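Local atomic coordinates of P91 (Metagenome, PDB entry 4ZI5), a protein that hydrolyses phosphotriesters as a promiscuous activity and belongs to the dienelactone hydrolase family of alpha/beta hydrolases. Residues Leu205-Ala210 and Ala231-Arg236. Residues are numbered along the deposited sequence; the frame is centred on the assembly and turned at random.
Sequences LYLGNA and ATAEAR
Leu207 packs against Ala233 where, in this alpha/beta-hydrolase fold, the C-terminal helix 231-248 lies on the last strand of the chain, 202-207, at which the sheet continues into the second subunit. The short segments run nearly antiparallel, at 160°, their axes 9.7 Å apart. Leucine suits the strand's end because its branches reach two places on the helix. Its CB lies 4.1 Å from CB of Ala233. CG stands anti to the carbonyl carbon (chi1 -66°), and rotation about CB-CG (chi2 152°) sends the branches apart: CD1 touches the same methyl and comes within 4.0 Å of Ala233 O, while CD2 meets Arg236 CB, nearly one helical turn on, at 4.1 Å. Ala233 O itself accepts a hydrogen bond from Ser237 OG. Alanine's single methyl lets the helix come close, with the Leu207 and Ala233 CA atoms 6.0 Å apart; Phe214 also touches both side chains.

Arg236 serves two environments. Its CB is what Leu207 touches, the two side chains passing alongside one another and pointing opposite ways. Extended from CG to NE, Arg236 carries its guanidinium to salt bridges, NH1 with Asp201 and NH2 with Glu247, both of the second subunit; Thr232 CG2 covers one face 3.2 Å above the plane. Beyond the strand, a type II turn from Leu207 to Ala210, with Asn209 at positive phi, places Ala210 CB 3.8 Å from Ala233 CB.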
ATOM      1  N   LEU A 205       2.575  -3.524  -2.468  1.00 11.67           N
ATOM      2  CA  LEU A 205       1.837  -2.386  -2.955  1.00 11.86           C
ATOM      3  C   LEU A 205       2.149  -2.258  -4.436  1.00 12.63           C
ATOM      4  O   LEU A 205       3.278  -1.903  -4.825  1.00 13.12           O
ATOM      5  CB  LEU A 205       2.258  -1.086  -2.236  1.00 12.17           C
ATOM      6  CG  LEU A 205       1.613   0.236  -2.672  1.00 12.23           C
ATOM      7  CD1 LEU A 205       0.101   0.214  -2.436  1.00 12.97           C
ATOM      8  CD2 LEU A 205       2.251   1.343  -1.863  1.00 12.44           C
ATOM      9  N   TYR A 206       1.132  -2.562  -5.236  1.00 13.31           N
ATOM     10  CA  TYR A 206       1.139  -2.352  -6.672  1.00 14.16           C
ATOM     11  C   TYR A 206       0.773  -0.904  -6.960  1.00 13.45           C
ATOM     12  O   TYR A 206      -0.345  -0.451  -6.623  1.00 13.32           O
ATOM     13  CB  TYR A 206       0.094  -3.240  -7.359  1.00 16.09           C
ATOM     14  CG  TYR A 206       0.503  -4.670  -7.511  1.00 19.60           C
ATOM     15  CD1 TYR A 206       0.401  -5.542  -6.433  1.00 23.89           C
ATOM     16  CD2 TYR A 206       0.913  -5.189  -8.746  1.00 22.19           C
ATOM     17  CE1 TYR A 206       0.738  -6.874  -6.565  1.00 27.12           C
ATOM     18  CE2 TYR A 206       1.270  -6.537  -8.880  1.00 26.14           C
ATOM     19  CZ  TYR A 206       1.194  -7.357  -7.775  1.00 26.46           C
ATOM     20  OH  TYR A 206       1.486  -8.692  -7.836  1.00 35.41           O
ATOM     21  N   LEU A 207       1.665  -0.224  -7.661  1.00 12.66           N
ATOM     22  CA  LEU A 207       1.480   1.164  -8.024  1.00 13.15           C
ATOM     23  C   LEU A 207       1.146   1.289  -9.492  1.00 12.93           C
ATOM     24  O   LEU A 207       1.972   1.067 -10.358  1.00 12.77           O
ATOM     25  CB  LEU A 207       2.719   1.941  -7.668  1.00 13.56           C
ATOM     26  CG  LEU A 207       2.915   1.960  -6.141  1.00 14.43           C
ATOM     27  CD1 LEU A 207       4.383   2.096  -5.813  1.00 14.80           C
ATOM     28  CD2 LEU A 207       2.068   3.000  -5.422  1.00 14.70           C
ATOM     29  N   GLY A 208      -0.105   1.626  -9.787  1.00 13.03           N
ATOM     30  CA  GLY A 208      -0.529   1.734 -11.178  1.00 12.92           C
ATOM     31  C   GLY A 208       0.252   2.769 -11.963  1.00 13.43           C
ATOM     32  O   GLY A 208       0.702   3.764 -11.420  1.00 12.51           O
ATOM     33  N   ASN A 209       0.430   2.511 -13.253  1.00 14.65           N
ATOM     34  CA  ASN A 209       1.044   3.446 -14.218  1.00 16.02           C
ATOM     35  C   ASN A 209       2.544   3.629 -14.023  1.00 17.73           C
ATOM     36  O   ASN A 209       3.148   4.469 -14.678  1.00 21.93           O
ATOM     37  CB  ASN A 209       0.345   4.816 -14.204  1.00 17.84           C
ATOM     38  CG  ASN A 209      -1.145   4.709 -14.392  1.00 17.65           C
ATOM     39  OD1 ASN A 209      -1.937   5.049 -13.496  1.00 19.41           O
ATOM     40  ND2 ASN A 209      -1.542   4.173 -15.521  1.00 16.91           N
ATOM     41  N   ALA A 210       3.149   2.837 -13.154  1.00 15.37           N
ATOM     42  CA  ALA A 210       4.551   2.938 -12.843  1.00 14.70           C
ATOM     43  C   ALA A 210       5.312   1.737 -13.435  1.00 14.11           C
ATOM     44  O   ALA A 210       4.867   0.592 -13.402  1.00 14.22           O
ATOM     45  CB  ALA A 210       4.741   3.012 -11.321  1.00 14.86           C
ATOM     46  N   ALA A 231       6.279  10.387 -10.181  1.00 12.37           N
ATOM     47  CA  ALA A 231       6.288  11.125  -8.916  1.00 12.43           C
ATOM     48  C   ALA A 231       5.197  10.643  -7.975  1.00 13.22           C
ATOM     49  O   ALA A 231       5.400  10.607  -6.746  1.00 13.25           O
ATOM     50  CB  ALA A 231       6.131  12.596  -9.186  1.00 12.77           C
ATOM     51  N   THR A 232       4.056  10.265  -8.532  1.00 13.28           N
ATOM     52  CA  THR A 232       2.968   9.738  -7.691  1.00 14.84           C
ATOM     53  C   THR A 232       3.369   8.464  -7.003  1.00 14.07           C
ATOM     54  O   THR A 232       3.180   8.332  -5.753  1.00 15.13           O
ATOM     55  CB  THR A 232       1.656   9.551  -8.463  1.00 16.04           C
ATOM     56  OG1 THR A 232       1.271  10.823  -9.007  1.00 17.09           O
ATOM     57  CG2 THR A 232       0.553   9.057  -7.562  1.00 16.32           C
ATOM     58  N   ALA A 233       3.926   7.530  -7.774  1.00 12.44           N
ATOM     59  CA  ALA A 233       4.442   6.300  -7.192  1.00 11.67           C
ATOM     60  C   ALA A 233       5.598   6.542  -6.196  1.00 12.01           C
ATOM     61  O   ALA A 233       5.677   5.859  -5.171  1.00 11.51           O
ATOM     62  CB  ALA A 233       4.868   5.328  -8.275  1.00 11.54           C
ATOM     63  N   GLU A 234       6.496   7.489  -6.523  1.00 11.98           N
ATOM     64  CA  GLU A 234       7.620   7.824  -5.625  1.00 12.38           C
ATOM     65  C   GLU A 234       7.067   8.256  -4.261  1.00 11.74           C
ATOM     66  O   GLU A 234       7.446   7.725  -3.211  1.00 10.49           O
ATOM     67  CB  GLU A 234       8.524   8.935  -6.195  1.00 13.73           C
ATOM     68  CG  GLU A 234       9.776   9.099  -5.325  1.00 15.08           C
ATOM     69  CD  GLU A 234      10.578  10.361  -5.490  1.00 17.14           C
ATOM     70  OE1 GLU A 234      10.170  11.324  -6.188  1.00 18.86           O
ATOM     71  OE2 GLU A 234      11.641  10.403  -4.824  1.00 19.91           O
ATOM     72  N   ALA A 235       6.164   9.229  -4.293  1.00 11.62           N
ATOM     73  CA  ALA A 235       5.549   9.761  -3.066  1.00 12.47           C
ATOM     74  C   ALA A 235       4.807   8.706  -2.264  1.00 11.40           C
ATOM     75  O   ALA A 235       5.007   8.572  -1.047  1.00 12.26           O
ATOM     76  CB  ALA A 235       4.585  10.869  -3.397  1.00 13.11           C
ATOM     77  N   ARG A 236       3.924   7.980  -2.927  1.00 10.51           N
ATOM     78  CA  ARG A 236       3.115   6.986  -2.220  1.00 10.89           C
ATOM     79  C   ARG A 236       3.972   5.857  -1.623  1.00 10.85           C
ATOM     80  O   ARG A 236       3.677   5.383  -0.539  1.00 10.16           O
ATOM     81  CB  ARG A 236       2.051   6.383  -3.143  1.00 11.48           C
ATOM     82  CG  ARG A 236       0.927   7.343  -3.436  1.00 12.03           C
ATOM     83  CD  ARG A 236       0.014   6.824  -4.506  1.00 12.52           C
ATOM     84  NE  ARG A 236      -1.008   7.816  -4.843  1.00 13.01           N
ATOM     85  CZ  ARG A 236      -1.892   7.706  -5.839  1.00 12.97           C
ATOM     86  NH1 ARG A 236      -1.891   6.665  -6.649  1.00 13.13           N
ATOM     87  NH2 ARG A 236      -2.749   8.697  -6.059  1.00 14.00           N
TER